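Local coordinates for protein thin, isoform D (Drosophila melanogaster, PDB 6XG7) that probably acts as a ubiquitin-protein ligase and uses this domain, a beta-propeller of NHL repeats, to bind partner proteins, at residues Y154-E159 and H190-S195; H161-F166 and G174-C179; G184-P189 and V202-N207. All blocks are in the same frame, centred on the assembly; numbering follows the deposited sequence.

Contact 1: Y154-E159 and H190-S195; sequences YVCDKE and HYIAVS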
# COMPACT_ATOMS: atom_id res chain seq x y z
N TYR A 154 -4.02 -0.53 -10.68
CA TYR A 154 -4.50 -1.77 -10.10
C TYR A 154 -5.06 -1.45 -8.72
O TYR A 154 -4.35 -0.87 -7.89
CB TYR A 154 -3.36 -2.79 -9.96
CG TYR A 154 -2.67 -3.18 -11.25
CD1 TYR A 154 -1.82 -2.30 -11.90
CD2 TYR A 154 -2.87 -4.43 -11.82
CE1 TYR A 154 -1.19 -2.63 -13.07
CE2 TYR A 154 -2.25 -4.77 -13.01
CZ TYR A 154 -1.41 -3.87 -13.62
OH TYR A 154 -0.79 -4.23 -14.80
N VAL A 155 -6.31 -1.84 -8.47
CA VAL A 155 -7.05 -1.47 -7.28
C VAL A 155 -7.51 -2.72 -6.54
O VAL A 155 -8.12 -3.61 -7.12
CB VAL A 155 -8.30 -0.64 -7.64
CG1 VAL A 155 -9.08 -0.27 -6.36
CG2 VAL A 155 -7.94 0.58 -8.42
N CYS A 156 -7.17 -2.75 -5.28
CA CYS A 156 -7.83 -3.75 -4.35
C CYS A 156 -9.26 -3.32 -3.89
O CYS A 156 -9.47 -2.32 -3.19
CB CYS A 156 -7.02 -3.91 -3.07
SG CYS A 156 -5.56 -4.87 -3.27
N ASP A 157 -10.23 -3.99 -4.47
CA ASP A 157 -11.64 -3.63 -4.29
C ASP A 157 -12.13 -4.54 -3.17
O ASP A 157 -12.63 -5.64 -3.41
CB ASP A 157 -12.34 -3.89 -5.63
CG ASP A 157 -13.79 -3.51 -5.62
OD1 ASP A 157 -14.26 -2.98 -4.60
OD2 ASP A 157 -14.44 -3.75 -6.67
N LYS A 158 -11.95 -4.06 -1.94
CA LYS A 158 -11.85 -4.95 -0.79
C LYS A 158 -13.11 -5.79 -0.60
O LYS A 158 -13.04 -7.02 -0.50
CB LYS A 158 -11.56 -4.14 0.47
CG LYS A 158 -11.43 -5.00 1.71
CD LYS A 158 -11.02 -4.19 2.92
CE LYS A 158 -12.16 -3.41 3.53
NZ LYS A 158 -13.08 -4.24 4.38
N GLU A 159 -14.28 -5.15 -0.52
CA GLU A 159 -15.49 -5.91 -0.23
C GLU A 159 -16.08 -6.59 -1.45
O GLU A 159 -17.04 -7.34 -1.31
CB GLU A 159 -16.52 -5.04 0.50
CG GLU A 159 -16.16 -4.81 1.96
CD GLU A 159 -15.92 -6.10 2.70
OE1 GLU A 159 -16.82 -6.97 2.67
OE2 GLU A 159 -14.80 -6.25 3.25
N HIS A 190 -6.40 -6.11 1.02
CA HIS A 190 -6.16 -4.71 1.37
C HIS A 190 -5.16 -4.01 0.47
O HIS A 190 -5.48 -2.96 -0.07
CB HIS A 190 -5.73 -4.57 2.84
CG HIS A 190 -6.84 -4.70 3.82
ND1 HIS A 190 -7.41 -5.92 4.15
CD2 HIS A 190 -7.52 -3.78 4.54
CE1 HIS A 190 -8.37 -5.74 5.04
NE2 HIS A 190 -8.45 -4.44 5.30
N TYR A 191 -3.94 -4.51 0.34
CA TYR A 191 -2.90 -3.79 -0.37
C TYR A 191 -2.34 -4.60 -1.52
O TYR A 191 -2.58 -5.81 -1.66
CB TYR A 191 -1.80 -3.34 0.61
CG TYR A 191 -2.25 -2.27 1.58
CD1 TYR A 191 -2.18 -0.92 1.25
CD2 TYR A 191 -2.72 -2.60 2.86
CE1 TYR A 191 -2.58 0.06 2.14
CE2 TYR A 191 -3.12 -1.61 3.76
CZ TYR A 191 -3.04 -0.28 3.39
OH TYR A 191 -3.42 0.73 4.26
N ILE A 192 -1.59 -3.90 -2.38
CA ILE A 192 -1.21 -4.44 -3.68
C ILE A 192 0.09 -3.80 -4.16
O ILE A 192 0.38 -2.64 -3.88
CB ILE A 192 -2.38 -4.23 -4.69
CG1 ILE A 192 -2.14 -4.92 -6.03
CG2 ILE A 192 -2.68 -2.73 -4.87
CD1 ILE A 192 -3.44 -5.00 -6.83
N ALA A 193 0.85 -4.57 -4.93
CA ALA A 193 2.07 -4.10 -5.56
C ALA A 193 2.22 -4.84 -6.88
O ALA A 193 1.72 -5.95 -7.03
CB ALA A 193 3.30 -4.35 -4.68
N VAL A 194 2.88 -4.22 -7.84
CA VAL A 194 3.14 -4.84 -9.13
C VAL A 194 4.64 -4.77 -9.40
O VAL A 194 5.24 -3.69 -9.34
CB VAL A 194 2.34 -4.17 -10.27
CG1 VAL A 194 2.67 -4.83 -11.60
CG2 VAL A 194 0.86 -4.28 -10.02
N SER A 195 5.23 -5.92 -9.70
CA SER A 195 6.67 -6.04 -9.91
C SER A 195 7.07 -5.66 -11.34
O SER A 195 6.24 -5.58 -12.25
CB SER A 195 7.11 -7.48 -9.64
OG SER A 195 6.57 -8.33 -10.63
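Strand 154-157 and strand 190-194 pass each other nearly antiparallel, at 159°, bringing Tyr154 and Cys156 against Ile192 and Val194, but their axes come no closer than 6.7 Å; the contact is made mainly by side chains. This is blade-to-blade packing in an NHL beta-propeller: the first strand belongs to one four-stranded blade, the second is the innermost strand of the next. Alternation along each strand sends every second side chain into the gap, and apolar groups suit it. Ile192 holds CG1 opposite its backbone N (chi1 -173°), which carries CD1 to within 3.8 Å of Tyr154 CB. Val194, a compact branched residue, sets one methyl over the middle of the tyrosine face, its CG2 3.9 Å from the centroid of the Tyr154 ring and 12° off the normal, a CH-pi contact. The tyrosine hydroxyl is satisfied by a hydrogen bond to Asp148, which suits a buried aromatic. The small Cys156 rests against the carbonyl oxygens of His190 and Tyr191, its SG, in the modelled one of two conformers, 3.5 Å from Ile192 CB. The His190 imidazole is fixed by ND1 bonding to Ser205 OG, and Trp143 meets it edge-to-face. Lys158 bends at its last two torsions so that NZ reaches Glu159 OE2 at 2.9 Å in a salt bridge, while its aliphatic part covers a face of the imidazole, Lys158 CD 3.5 Å from His190 NE2.

Contact 2: H161-F166 and G174-C179; sequences HRVQVF and GKFGSC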
# COMPACT_ATOMS: atom_id res chain seq x y z
N HIS A 161 -13.87 -8.48 -3.10
CA HIS A 161 -12.91 -9.59 -3.10
C HIS A 161 -12.22 -9.75 -4.45
O HIS A 161 -12.04 -10.84 -4.98
CB HIS A 161 -13.58 -10.87 -2.60
CG HIS A 161 -14.29 -10.69 -1.30
ND1 HIS A 161 -13.63 -10.39 -0.12
CD2 HIS A 161 -15.61 -10.71 -0.99
CE1 HIS A 161 -14.51 -10.26 0.85
NE2 HIS A 161 -15.72 -10.44 0.35
N ARG A 162 -11.77 -8.62 -4.99
CA ARG A 162 -11.20 -8.64 -6.33
C ARG A 162 -10.20 -7.51 -6.51
O ARG A 162 -10.17 -6.53 -5.76
CB ARG A 162 -12.29 -8.54 -7.39
CG ARG A 162 -13.00 -7.19 -7.42
CD ARG A 162 -14.22 -7.24 -8.29
NE ARG A 162 -14.90 -5.95 -8.37
CZ ARG A 162 -16.01 -5.78 -9.08
NH1 ARG A 162 -16.51 -6.79 -9.77
NH2 ARG A 162 -16.60 -4.60 -9.14
N VAL A 163 -9.40 -7.66 -7.55
CA VAL A 163 -8.55 -6.61 -8.09
C VAL A 163 -9.18 -6.16 -9.40
O VAL A 163 -9.57 -6.99 -10.22
CB VAL A 163 -7.13 -7.15 -8.34
CG1 VAL A 163 -6.28 -6.13 -9.04
CG2 VAL A 163 -6.49 -7.56 -7.03
N GLN A 164 -9.25 -4.86 -9.60
CA GLN A 164 -9.66 -4.29 -10.87
C GLN A 164 -8.51 -3.50 -11.47
O GLN A 164 -7.72 -2.87 -10.75
CB GLN A 164 -10.89 -3.40 -10.74
CG GLN A 164 -12.15 -4.09 -10.30
CD GLN A 164 -13.36 -3.22 -10.50
OE1 GLN A 164 -13.76 -2.96 -11.63
NE2 GLN A 164 -13.92 -2.72 -9.41
N VAL A 165 -8.42 -3.54 -12.79
CA VAL A 165 -7.33 -2.95 -13.56
C VAL A 165 -7.92 -1.92 -14.52
O VAL A 165 -8.92 -2.19 -15.20
CB VAL A 165 -6.52 -4.01 -14.33
CG1 VAL A 165 -5.30 -3.38 -14.98
CG2 VAL A 165 -6.11 -5.15 -13.40
N PHE A 166 -7.27 -0.76 -14.60
CA PHE A 166 -7.73 0.38 -15.37
C PHE A 166 -6.57 0.98 -16.15
O PHE A 166 -5.41 0.90 -15.74
CB PHE A 166 -8.29 1.49 -14.45
CG PHE A 166 -9.38 1.02 -13.57
CD1 PHE A 166 -9.11 0.41 -12.35
CD2 PHE A 166 -10.71 1.12 -13.97
CE1 PHE A 166 -10.14 -0.07 -11.56
CE2 PHE A 166 -11.72 0.64 -13.17
CZ PHE A 166 -11.43 0.05 -11.98
N GLY A 174 -9.85 -4.82 -16.87
CA GLY A 174 -10.17 -6.18 -16.49
C GLY A 174 -10.18 -6.33 -14.98
O GLY A 174 -10.00 -5.37 -14.24
N LYS A 175 -10.42 -7.56 -14.53
CA LYS A 175 -10.53 -7.81 -13.10
C LYS A 175 -10.24 -9.28 -12.86
O LYS A 175 -10.32 -10.11 -13.77
CB LYS A 175 -11.92 -7.46 -12.57
CG LYS A 175 -13.04 -8.34 -13.12
CD LYS A 175 -14.41 -7.89 -12.58
CE LYS A 175 -15.55 -8.84 -12.99
NZ LYS A 175 -15.86 -8.70 -14.43
N PHE A 176 -9.91 -9.60 -11.60
CA PHE A 176 -9.72 -10.98 -11.19
C PHE A 176 -9.92 -11.08 -9.69
O PHE A 176 -9.77 -10.10 -8.95
CB PHE A 176 -8.37 -11.55 -11.63
CG PHE A 176 -7.19 -10.72 -11.27
CD1 PHE A 176 -6.52 -10.93 -10.08
CD2 PHE A 176 -6.70 -9.77 -12.15
CE1 PHE A 176 -5.39 -10.17 -9.77
CE2 PHE A 176 -5.60 -9.02 -11.85
CZ PHE A 176 -4.94 -9.22 -10.65
N GLY A 177 -10.29 -12.27 -9.25
CA GLY A 177 -10.48 -12.56 -7.85
C GLY A 177 -11.95 -12.65 -7.48
O GLY A 177 -12.81 -11.96 -8.05
N SER A 178 -12.23 -13.51 -6.52
CA SER A 178 -13.56 -13.61 -5.93
C SER A 178 -13.41 -14.26 -4.56
O SER A 178 -12.34 -14.71 -4.17
CB SER A 178 -14.50 -14.39 -6.84
OG SER A 178 -13.97 -15.66 -7.13
N CYS A 179 -14.52 -14.29 -3.83
CA CYS A 179 -14.50 -14.69 -2.43
C CYS A 179 -14.08 -16.14 -2.28
O CYS A 179 -14.47 -17.01 -3.06
CB CYS A 179 -15.91 -14.53 -1.86
SG CYS A 179 -17.14 -15.60 -2.66
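Val163 and Val165 pair with Phe176 and Gly174 in the antiparallel hairpin that closes the outer half of a beta-propeller blade, strand 162-166 leading into the outermost strand 172-179 at 163° between their directions. Four backbone hydrogen bonds hold the ladder. The Val163-Phe176 pair is the tighter, with Val163 N to Phe176 O at 2.8 Å and Phe176 N to Val163 O at 3.0 Å; in the Val165-Gly174 pair the return bond, Gly174 N to Val165 O, stretches to 3.3 Å. Where the strand begins, His161 and Arg162 both face Asp157, a G1 beta bulge. A CB on Gly177 would be jammed against the preceding carbonyl at these backbone angles, and His161 O would crowd it from across the ladder.

Apolar packing lies on the face shared by Val163, Val165 and Phe176. The phenylalanine takes a chi1 of 51°, with CG between N and the carbonyl carbon, and Val163 CB sits over one face of its ring, a CH-pi contact 4.0 Å from the centroid of the Phe176 ring and 22° off the normal. Val165 CG2 touches more loosely, 4.2 Å from Phe176 CE2.

Gln164 and Lys175 share the other face, and Arg162 lies beside them. All three are long enough for their ends to reach partners outside the hairpin: Arg162 pairs with Asp157, Gln164 bonds to Gly137 and Lys175 reaches Asp136. Between them, the methylenes of the lysine brush the guanidinium, Lys175 CD lying 3.7 Å from Arg162 NH1.

Contact 3: G184-P189 and V202-N207; sequences GQLEHP and VSDSNN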
# COMPACT_ATOMS: atom_id res chain seq x y z
N GLY A 184 -6.58 -18.37 -6.30
CA GLY A 184 -7.15 -17.23 -7.00
C GLY A 184 -8.30 -16.55 -6.29
O GLY A 184 -8.85 -15.59 -6.84
N GLN A 185 -8.69 -17.01 -5.11
CA GLN A 185 -9.74 -16.37 -4.34
C GLN A 185 -9.13 -15.49 -3.26
O GLN A 185 -7.98 -15.65 -2.86
CB GLN A 185 -10.69 -17.42 -3.75
CG GLN A 185 -11.47 -18.15 -4.84
CD GLN A 185 -12.29 -19.31 -4.32
OE1 GLN A 185 -11.91 -19.96 -3.35
NE2 GLN A 185 -13.42 -19.58 -4.97
N LEU A 186 -9.92 -14.51 -2.81
CA LEU A 186 -9.46 -13.49 -1.89
C LEU A 186 -10.52 -13.23 -0.84
O LEU A 186 -11.72 -13.32 -1.11
CB LEU A 186 -9.19 -12.18 -2.65
CG LEU A 186 -8.16 -12.22 -3.78
CD1 LEU A 186 -8.25 -10.95 -4.64
CD2 LEU A 186 -6.76 -12.37 -3.17
N GLU A 187 -10.06 -12.90 0.38
CA GLU A 187 -10.95 -12.53 1.48
C GLU A 187 -10.44 -11.23 2.08
O GLU A 187 -9.41 -11.23 2.76
CB GLU A 187 -11.01 -13.63 2.55
CG GLU A 187 -11.82 -14.83 2.15
CD GLU A 187 -13.30 -14.52 2.11
OE1 GLU A 187 -13.75 -13.50 2.70
OE2 GLU A 187 -14.03 -15.31 1.49
N HIS A 188 -11.15 -10.14 1.80
CA HIS A 188 -10.79 -8.83 2.34
C HIS A 188 -9.37 -8.43 1.94
O HIS A 188 -8.57 -8.09 2.82
CB HIS A 188 -10.85 -8.82 3.88
CG HIS A 188 -12.22 -8.98 4.45
ND1 HIS A 188 -12.71 -8.17 5.45
CD2 HIS A 188 -13.20 -9.89 4.19
CE1 HIS A 188 -13.93 -8.56 5.77
NE2 HIS A 188 -14.25 -9.60 5.02
N PRO A 189 -9.02 -8.46 0.66
CA PRO A 189 -7.69 -8.01 0.25
C PRO A 189 -7.56 -6.52 0.52
O PRO A 189 -8.50 -5.75 0.29
CB PRO A 189 -7.66 -8.32 -1.24
CG PRO A 189 -9.12 -8.13 -1.66
CD PRO A 189 -9.90 -8.71 -0.51
N VAL A 202 -0.74 -9.38 -3.97
CA VAL A 202 -1.93 -8.95 -3.23
C VAL A 202 -1.87 -9.49 -1.81
O VAL A 202 -1.66 -10.69 -1.60
CB VAL A 202 -3.21 -9.44 -3.93
CG1 VAL A 202 -4.45 -9.01 -3.14
CG2 VAL A 202 -3.25 -8.95 -5.38
N SER A 203 -2.06 -8.61 -0.83
CA SER A 203 -2.19 -9.07 0.56
C SER A 203 -3.62 -9.52 0.78
O SER A 203 -4.56 -8.72 0.78
CB SER A 203 -1.76 -8.04 1.60
OG SER A 203 -2.54 -6.86 1.52
N ASP A 204 -3.79 -10.83 0.94
CA ASP A 204 -5.08 -11.48 1.04
C ASP A 204 -5.37 -11.64 2.53
O ASP A 204 -5.19 -12.71 3.12
CB ASP A 204 -5.01 -12.81 0.30
CG ASP A 204 -6.34 -13.52 0.22
OD1 ASP A 204 -7.36 -12.90 0.61
OD2 ASP A 204 -6.37 -14.69 -0.21
N SER A 205 -5.80 -10.54 3.15
CA SER A 205 -5.64 -10.38 4.59
C SER A 205 -6.32 -11.48 5.39
O SER A 205 -5.71 -12.06 6.29
CB SER A 205 -6.14 -9.00 5.02
OG SER A 205 -5.47 -8.02 4.25
N ASN A 206 -7.59 -11.77 5.11
CA ASN A 206 -8.32 -12.71 5.95
C ASN A 206 -7.98 -14.16 5.63
O ASN A 206 -8.44 -15.06 6.34
CB ASN A 206 -9.83 -12.48 5.89
CG ASN A 206 -10.29 -11.38 6.83
OD1 ASN A 206 -9.48 -10.62 7.37
ND2 ASN A 206 -11.58 -11.31 7.06
N ASN A 207 -7.18 -14.41 4.59
CA ASN A 207 -6.58 -15.71 4.36
C ASN A 207 -5.13 -15.79 4.81
O ASN A 207 -4.46 -16.80 4.57
CB ASN A 207 -6.70 -16.07 2.89
CG ASN A 207 -8.12 -16.33 2.46
OD1 ASN A 207 -8.94 -16.87 3.23
ND2 ASN A 207 -8.44 -15.96 1.23
O HOH W 1 -13.26 -13.35 5.57
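Glu187 N gives its hydrogen to Asp204 OD1 at 2.7 Å, a nearly straight bond (173°) that uses the syn lone pair of the carboxylate. Asp204 reaches across to segment 184-189 by holding CG opposite its backbone N (chi1 -174°), and the short acid brings its carboxylate right to Glu187 N. Its other oxygen receives the amide of Asn207, ND2 to Asp204 OD2 at 2.8 Å, the acceptor lying in the amide plane although the donor is 31° out of the carboxylate plane. Arg209 NE adds a salt bridge to OD2, which probably balances the buried charge. A leucine in its place would probably leave Glu187 N and the Asn207 amide without their acceptor and Arg209 without its counter-charge.

Beyond this centre, Asn206 N bonds back to Glu187 O at 3.0 Å, so backbone groups of Glu187 are held on both sides of its alpha carbon. Leu186 CD2 packs 3.6 Å from Asp204 CG; away from the carboxylate, Val202 CG1 meets Pro189 CB at 3.8 Å. A water bridges two side chains, donating to Glu187 OE1 and accepting from Asn206 ND2. In the modelled conformer of His188, one of two, Asn206 ND2 lies over the centre of one imidazole face, 3.5 Å above the ring plane, with amide and ring nearly parallel.

Outside the pair, Arg181 bonds to Asn207 OD1 and Gly180 O takes the asparagine's ND2, setting the orientation of the amide that serves Asp204. The spacing Asp204, Asn207, Arg209 is the Asp-x-x-Asn-x-Arg sequence that recurs in all six NHL repeats, and this carboxylate-centred turn at the end of the second blade strand is characteristic of the NHL propeller.

How the contacts relate
Contacts 1, 2 and 3 lie in two adjoining blades of the six-repeat propeller, their centres 9 to 11 Å apart. Strands 153-157, 162-166 and 172-179 belong to one blade, strands 185-194 and 199-204 to the next. Contact 2 is the outer hairpin of the first blade, and its sequence falls between the two segments of contact 1; contact 3 follows contact 2 and is the inner hairpin of the second blade. Strand 185-194 serves contacts 1 and 3, and contact 3 opens before contact 1 closes, tying the second blade to the first. Ser178-Leu186 and His161-His188 hydrogen bonds join contacts 2 and 3, so the blades meet through packed side chains near the centre and hydrogen bonds farther out.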